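Local coordinates for erythrocyte membrane protein 1 (PDB 6S8T) that probably binds the host receptor ICAM-1 through this DBLbeta domain, one piece of a much longer surface adhesin of malaria-infected erythrocytes, at residues W253-Q265 with H279-I291. Sequence-based numbering, arbitrary orientation. Where two conformers were deposited one is given.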
loop_
_atom_site.group_PDB
_atom_site.type_symbol
_atom_site.label_atom_id
_atom_site.label_comp_id
_atom_site.label_asym_id
_atom_site.label_seq_id
_atom_site.Cartn_x
_atom_site.Cartn_y
_atom_site.Cartn_z
ATOM N N TRP A 253 15.184 10.593 -1.219
ATOM C CA TRP A 253 13.765 10.537 -1.546
ATOM C C TRP A 253 13.122 11.917 -1.454
ATOM O O TRP A 253 12.349 12.303 -2.339
ATOM C CB TRP A 253 13.049 9.536 -0.636
ATOM C CG TRP A 253 11.588 9.408 -0.943
ATOM C CD1 TRP A 253 10.545 9.863 -0.184
ATOM C CD2 TRP A 253 11.002 8.807 -2.107
ATOM N NE1 TRP A 253 9.350 9.573 -0.799
ATOM C CE2 TRP A 253 9.604 8.926 -1.980
ATOM C CE3 TRP A 253 11.526 8.175 -3.241
ATOM C CZ2 TRP A 253 8.722 8.437 -2.944
ATOM C CZ3 TRP A 253 10.647 7.691 -4.199
ATOM C CH2 TRP A 253 9.262 7.824 -4.042
ATOM N N GLU A 254 13.448 12.683 -0.404
ATOM C CA GLU A 254 12.888 14.026 -0.259
ATOM C C GLU A 254 13.268 14.921 -1.430
ATOM O O GLU A 254 12.475 15.767 -1.861
ATOM C CB GLU A 254 13.359 14.660 1.051
ATOM C CG GLU A 254 12.689 14.097 2.283
ATOM C CD GLU A 254 11.187 14.263 2.236
ATOM O OE1 GLU A 254 10.719 15.399 1.991
ATOM O OE2 GLU A 254 10.475 13.251 2.426
ATOM N N ALA A 255 14.486 14.758 -1.947
ATOM C CA ALA A 255 14.960 15.604 -3.034
ATOM C C ALA A 255 14.298 15.271 -4.366
ATOM O O ALA A 255 14.175 16.152 -5.224
ATOM C CB ALA A 255 16.479 15.481 -3.163
ATOM N N ASN A 256 13.860 14.024 -4.563
ATOM C CA ASN A 256 13.415 13.583 -5.880
ATOM C C ASN A 256 12.025 12.953 -5.891
ATOM O O ASN A 256 11.613 12.430 -6.932
ATOM C CB ASN A 256 14.421 12.592 -6.476
ATOM C CG ASN A 256 15.812 13.178 -6.604
ATOM O OD1 ASN A 256 16.047 14.079 -7.410
ATOM N ND2 ASN A 256 16.747 12.662 -5.813
ATOM N N ARG A 257 11.287 12.992 -4.777
ATOM C CA ARG A 257 9.991 12.321 -4.735
ATOM C C ARG A 257 9.003 12.927 -5.725
ATOM O O ARG A 257 8.151 12.210 -6.264
ATOM C CB ARG A 257 9.411 12.362 -3.320
ATOM C CG ARG A 257 9.169 13.763 -2.786
ATOM C CD ARG A 257 8.819 13.746 -1.302
ATOM N NE ARG A 257 7.509 13.159 -1.037
ATOM C CZ ARG A 257 6.372 13.848 -1.034
ATOM N NH1 ARG A 257 6.382 15.151 -1.289
ATOM N NH2 ARG A 257 5.224 13.238 -0.781
ATOM N N HIS A 258 9.100 14.233 -5.988
ATOM C CA HIS A 258 8.138 14.851 -6.893
ATOM C C HIS A 258 8.368 14.423 -8.338
ATOM O O HIS A 258 7.407 14.176 -9.075
ATOM C CB HIS A 258 8.180 16.371 -6.792
ATOM C CG HIS A 258 7.315 17.040 -7.811
ATOM N ND1 HIS A 258 5.938 17.035 -7.732
ATOM C CD2 HIS A 258 7.622 17.680 -8.964
ATOM C CE1 HIS A 258 5.437 17.667 -8.778
ATOM N NE2 HIS A 258 6.438 18.066 -9.542
ATOM N N GLN A 259 9.629 14.356 -8.773
ATOM C CA GLN A 259 9.911 13.892 -10.129
ATOM C C GLN A 259 9.469 12.451 -10.325
ATOM O O GLN A 259 9.151 12.045 -11.449
ATOM C CB GLN A 259 11.401 14.035 -10.441
ATOM C CG GLN A 259 11.875 15.472 -10.558
ATOM C CD GLN A 259 13.363 15.573 -10.827
ATOM O OE1 GLN A 259 14.174 15.561 -9.899
ATOM N NE2 GLN A 259 13.731 15.671 -12.100
ATOM N N VAL A 260 9.448 11.663 -9.249
ATOM C CA VAL A 260 8.942 10.300 -9.345
ATOM C C VAL A 260 7.438 10.316 -9.589
ATOM O O VAL A 260 6.929 9.607 -10.468
ATOM C CB VAL A 260 9.314 9.508 -8.078
ATOM C CG1 VAL A 260 8.630 8.154 -8.076
ATOM C CG2 VAL A 260 10.830 9.348 -7.988
ATOM N N TRP A 261 6.707 11.148 -8.838
ATOM C CA TRP A 261 5.264 11.261 -9.037
ATOM C C TRP A 261 4.924 11.849 -10.401
ATOM O O TRP A 261 3.870 11.528 -10.964
ATOM C CB TRP A 261 4.640 12.104 -7.926
ATOM C CG TRP A 261 3.161 12.315 -8.086
ATOM C CD1 TRP A 261 2.526 13.486 -8.381
ATOM C CD2 TRP A 261 2.135 11.321 -7.971
ATOM N NE1 TRP A 261 1.168 13.286 -8.445
ATOM C CE2 TRP A 261 0.903 11.963 -8.204
ATOM C CE3 TRP A 261 2.139 9.951 -7.692
ATOM C CZ2 TRP A 261 -0.314 11.284 -8.164
ATOM C CZ3 TRP A 261 0.930 9.278 -7.653
ATOM C CH2 TRP A 261 -0.279 9.945 -7.887
ATOM N N ARG A 262 5.791 12.708 -10.945
ATOM C CA ARG A 262 5.559 13.241 -12.284
ATOM C C ARG A 262 5.584 12.132 -13.329
ATOM O O ARG A 262 4.837 12.179 -14.314
ATOM C CB ARG A 262 6.600 14.310 -12.615
ATOM C CG ARG A 262 6.196 15.717 -12.221
ATOM C CD ARG A 262 7.298 16.717 -12.539
ATOM N NE ARG A 262 7.859 16.514 -13.873
ATOM C CZ ARG A 262 7.385 17.076 -14.981
ATOM N NH1 ARG A 262 6.333 17.881 -14.923
ATOM N NH2 ARG A 262 7.964 16.833 -16.149
ATOM N N ALA A 263 6.438 11.126 -13.131
ATOM C CA ALA A 263 6.486 10.006 -14.063
ATOM C C ALA A 263 5.188 9.210 -14.042
ATOM O O ALA A 263 4.779 8.663 -15.072
ATOM C CB ALA A 263 7.676 9.105 -13.737
ATOM N N MET A 264 4.526 9.145 -12.885
ATOM C CA MET A 264 3.229 8.489 -12.782
ATOM C C MET A 264 2.092 9.363 -13.294
ATOM O O MET A 264 1.061 8.828 -13.723
ATOM C CB MET A 264 2.964 8.075 -11.330
ATOM C CG MET A 264 3.879 6.961 -10.826
ATOM S SD MET A 264 3.563 6.504 -9.108
ATOM C CE MET A 264 4.400 4.926 -9.002
ATOM N N GLN A 265 2.256 10.688 -13.273
ATOM C CA GLN A 265 1.220 11.572 -13.793
ATOM C C GLN A 265 1.059 11.459 -15.304
ATOM O O GLN A 265 0.011 11.851 -15.831
ATOM C CB GLN A 265 1.519 13.025 -13.416
ATOM C CG GLN A 265 1.313 13.353 -11.946
ATOM C CD GLN A 265 1.584 14.817 -11.631
ATOM O OE1 GLN A 265 2.482 15.433 -12.206
ATOM N NE2 GLN A 265 0.799 15.381 -10.719
ATOM N N HIS A 279 -7.358 14.092 -7.380
ATOM C CA HIS A 279 -7.039 15.506 -7.536
ATOM C C HIS A 279 -5.541 15.789 -7.547
ATOM O O HIS A 279 -5.153 16.955 -7.674
ATOM C CB HIS A 279 -7.727 16.340 -6.445
ATOM C CG HIS A 279 -7.001 16.357 -5.135
ATOM N ND1 HIS A 279 -7.221 15.418 -4.150
ATOM C CD2 HIS A 279 -6.075 17.211 -4.641
ATOM C CE1 HIS A 279 -6.453 15.688 -3.109
ATOM N NE2 HIS A 279 -5.748 16.770 -3.381
ATOM N N TYR A 280 -4.695 14.763 -7.431
ATOM C CA TYR A 280 -3.257 14.904 -7.628
ATOM C C TYR A 280 -2.814 14.490 -9.028
ATOM O O TYR A 280 -1.608 14.434 -9.293
ATOM C CB TYR A 280 -2.487 14.083 -6.588
ATOM C CG TYR A 280 -2.661 14.553 -5.162
ATOM C CD1 TYR A 280 -2.139 15.769 -4.741
ATOM C CD2 TYR A 280 -3.334 13.773 -4.232
ATOM C CE1 TYR A 280 -2.295 16.199 -3.436
ATOM C CE2 TYR A 280 -3.493 14.193 -2.924
ATOM C CZ TYR A 280 -2.972 15.406 -2.532
ATOM O OH TYR A 280 -3.130 15.827 -1.232
ATOM N N ASN A 281 -3.758 14.202 -9.930
ATOM C CA ASN A 281 -3.390 13.655 -11.232
ATOM C C ASN A 281 -2.665 14.674 -12.102
ATOM O O ASN A 281 -1.765 14.301 -12.862
ATOM C CB ASN A 281 -4.631 13.127 -11.952
ATOM C CG ASN A 281 -5.197 11.880 -11.300
ATOM O OD1 ASN A 281 -4.744 11.465 -10.232
ATOM N ND2 ASN A 281 -6.198 11.280 -11.935
ATOM N N SER A 282 -3.025 15.956 -12.010
ATOM C CA SER A 282 -2.394 16.982 -12.827
ATOM C C SER A 282 -1.658 18.055 -12.037
ATOM O O SER A 282 -0.855 18.783 -12.631
ATOM C CB SER A 282 -3.433 17.670 -13.732
ATOM O OG SER A 282 -4.375 18.399 -12.965
ATOM N N ARG A 283 -1.902 18.181 -10.733
ATOM C CA ARG A 283 -1.262 19.204 -9.914
ATOM C C ARG A 283 -0.948 18.634 -8.540
ATOM O O ARG A 283 -1.797 17.973 -7.934
ATOM C CB ARG A 283 -2.154 20.446 -9.760
ATOM C CG ARG A 283 -2.408 21.235 -11.037
ATOM C CD ARG A 283 -1.156 21.947 -11.526
ATOM N NE ARG A 283 -1.456 22.887 -12.604
ATOM C CZ ARG A 283 -1.496 22.560 -13.892
ATOM N NH1 ARG A 283 -1.251 21.313 -14.271
ATOM N NH2 ARG A 283 -1.781 23.479 -14.803
ATOM N N GLY A 284 0.264 18.897 -8.050
ATOM C CA GLY A 284 0.633 18.540 -6.694
ATOM C C GLY A 284 1.282 17.174 -6.573
ATOM O O GLY A 284 1.449 16.423 -7.538
ATOM N N THR A 285 1.655 16.853 -5.333
ATOM C CA THR A 285 2.264 15.576 -4.988
ATOM C C THR A 285 1.524 14.993 -3.788
ATOM O O THR A 285 1.321 15.700 -2.785
ATOM C CB THR A 285 3.754 15.737 -4.662
ATOM O OG1 THR A 285 4.410 16.420 -5.738
ATOM C CG2 THR A 285 4.409 14.379 -4.455
ATOM N N PRO A 286 1.108 13.730 -3.842
ATOM C CA PRO A 286 0.385 13.142 -2.711
ATOM C C PRO A 286 1.296 12.915 -1.515
ATOM O O PRO A 286 2.524 12.872 -1.628
ATOM C CB PRO A 286 -0.134 11.815 -3.274
ATOM C CG PRO A 286 0.818 11.478 -4.366
ATOM C CD PRO A 286 1.225 12.791 -4.971
ATOM N N LEU A 287 0.666 12.764 -0.349
ATOM C CA LEU A 287 1.377 12.597 0.913
ATOM C C LEU A 287 1.296 11.169 1.442
ATOM O O LEU A 287 1.614 10.929 2.613
ATOM C CB LEU A 287 0.840 13.580 1.951
ATOM C CG LEU A 287 1.131 15.058 1.687
ATOM C CD1 LEU A 287 0.365 15.934 2.664
ATOM C CD2 LEU A 287 2.625 15.328 1.781
ATOM N N ASP A 288 0.883 10.217 0.600
ATOM C CA ASP A 288 0.734 8.835 1.047
ATOM C C ASP A 288 2.062 8.237 1.500
ATOM O O ASP A 288 2.082 7.357 2.368
ATOM C CB ASP A 288 0.126 7.987 -0.074
ATOM C CG ASP A 288 -1.247 8.487 -0.520
ATOM O OD1 ASP A 288 -1.335 9.614 -1.056
ATOM O OD2 ASP A 288 -2.238 7.747 -0.338
ATOM N N ASP A 289 3.178 8.698 0.934
ATOM C CA ASP A 289 4.474 8.133 1.291
ATOM C C ASP A 289 4.932 8.498 2.706
ATOM O O ASP A 289 6.007 8.043 3.112
ATOM C CB ASP A 289 5.533 8.557 0.268
ATOM C CG ASP A 289 5.573 10.060 0.041
ATOM O OD1 ASP A 289 4.518 10.721 0.171
ATOM O OD2 ASP A 289 6.666 10.578 -0.284
ATOM N N TYR A 290 4.165 9.278 3.471
ATOM C CA TYR A 290 4.497 9.545 4.867
ATOM C C TYR A 290 3.563 8.854 5.848
ATOM O O TYR A 290 3.703 9.048 7.060
ATOM C CB TYR A 290 4.507 11.051 5.142
ATOM C CG TYR A 290 5.517 11.788 4.307
ATOM C CD1 TYR A 290 6.847 11.875 4.698
ATOM C CD2 TYR A 290 5.144 12.381 3.110
ATOM C CE1 TYR A 290 7.773 12.545 3.922
ATOM C CE2 TYR A 290 6.057 13.049 2.331
ATOM C CZ TYR A 290 7.368 13.132 2.739
ATOM O OH TYR A 290 8.270 13.806 1.954
ATOM N N ILE A 291 2.604 8.075 5.359
ATOM C CA ILE A 291 1.755 7.258 6.221
ATOM C C ILE A 291 2.429 5.899 6.368
ATOM O O ILE A 291 2.819 5.294 5.357
ATOM C CB ILE A 291 0.334 7.131 5.649
ATOM C CG1 ILE A 291 -0.348 8.501 5.609
ATOM C CG2 ILE A 291 -0.485 6.134 6.454
ATOM C CD1 ILE A 291 -1.754 8.465 5.069
HETATM O O HOH W 1 3.535 16.620 -1.096
#
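Arg257 lies side-on to Asp289, its guanidinium nearly coplanar with the carboxylate (6° apart): NE donates to OD2 at 2.8 Å and NH2 to OD1, each oxygen using its syn lone pair. The anti lone pair of OD2 goes to Trp253 NE1, 2.9 Å away in the indole plane, so three N-H groups hold this buried carboxylate. Asp289 reaches them with CG between its own backbone N and carbonyl carbon (chi1 52°). Tyr290 lays its CE2 edge over one guanidinium face, and CG2 of Thr285 sits over the other. The Tyr290 hydroxyl is placed 2.3 Å from Glu254 OE2, too short to take at face value, so the details of that bond are doubtful; it is also hydrogen-bonded to His24 of helix 16-32.

Farther along the helix, Pro286 CD sits 3.4 Å from the centroid of the five-membered ring of Trp261, almost on the ring normal, a close CH-pi contact. At the edge of that indole, NE1 donates to Tyr280 O (3.1 Å); Gln265 NE2 reaches the same oxygen from the opposite face of the carbonyl plane at 3.0 Å.

The solvent side is sparser. There exposed His258 gives an in-plane ND1 bond to Thr285 OG1 (2.6 Å), and a water links Arg257 NH1 to Thr285 O. At Ser282 and Arg283 the CB atoms point away from the helix.

The loop leading to helix 293-319 is thus fastened to helix 246-268 of the Duffy-binding fold largely by side chains of the helix. With Arg257 and Trp253 both donating to it, Asp289 probably stays ionised despite its burial.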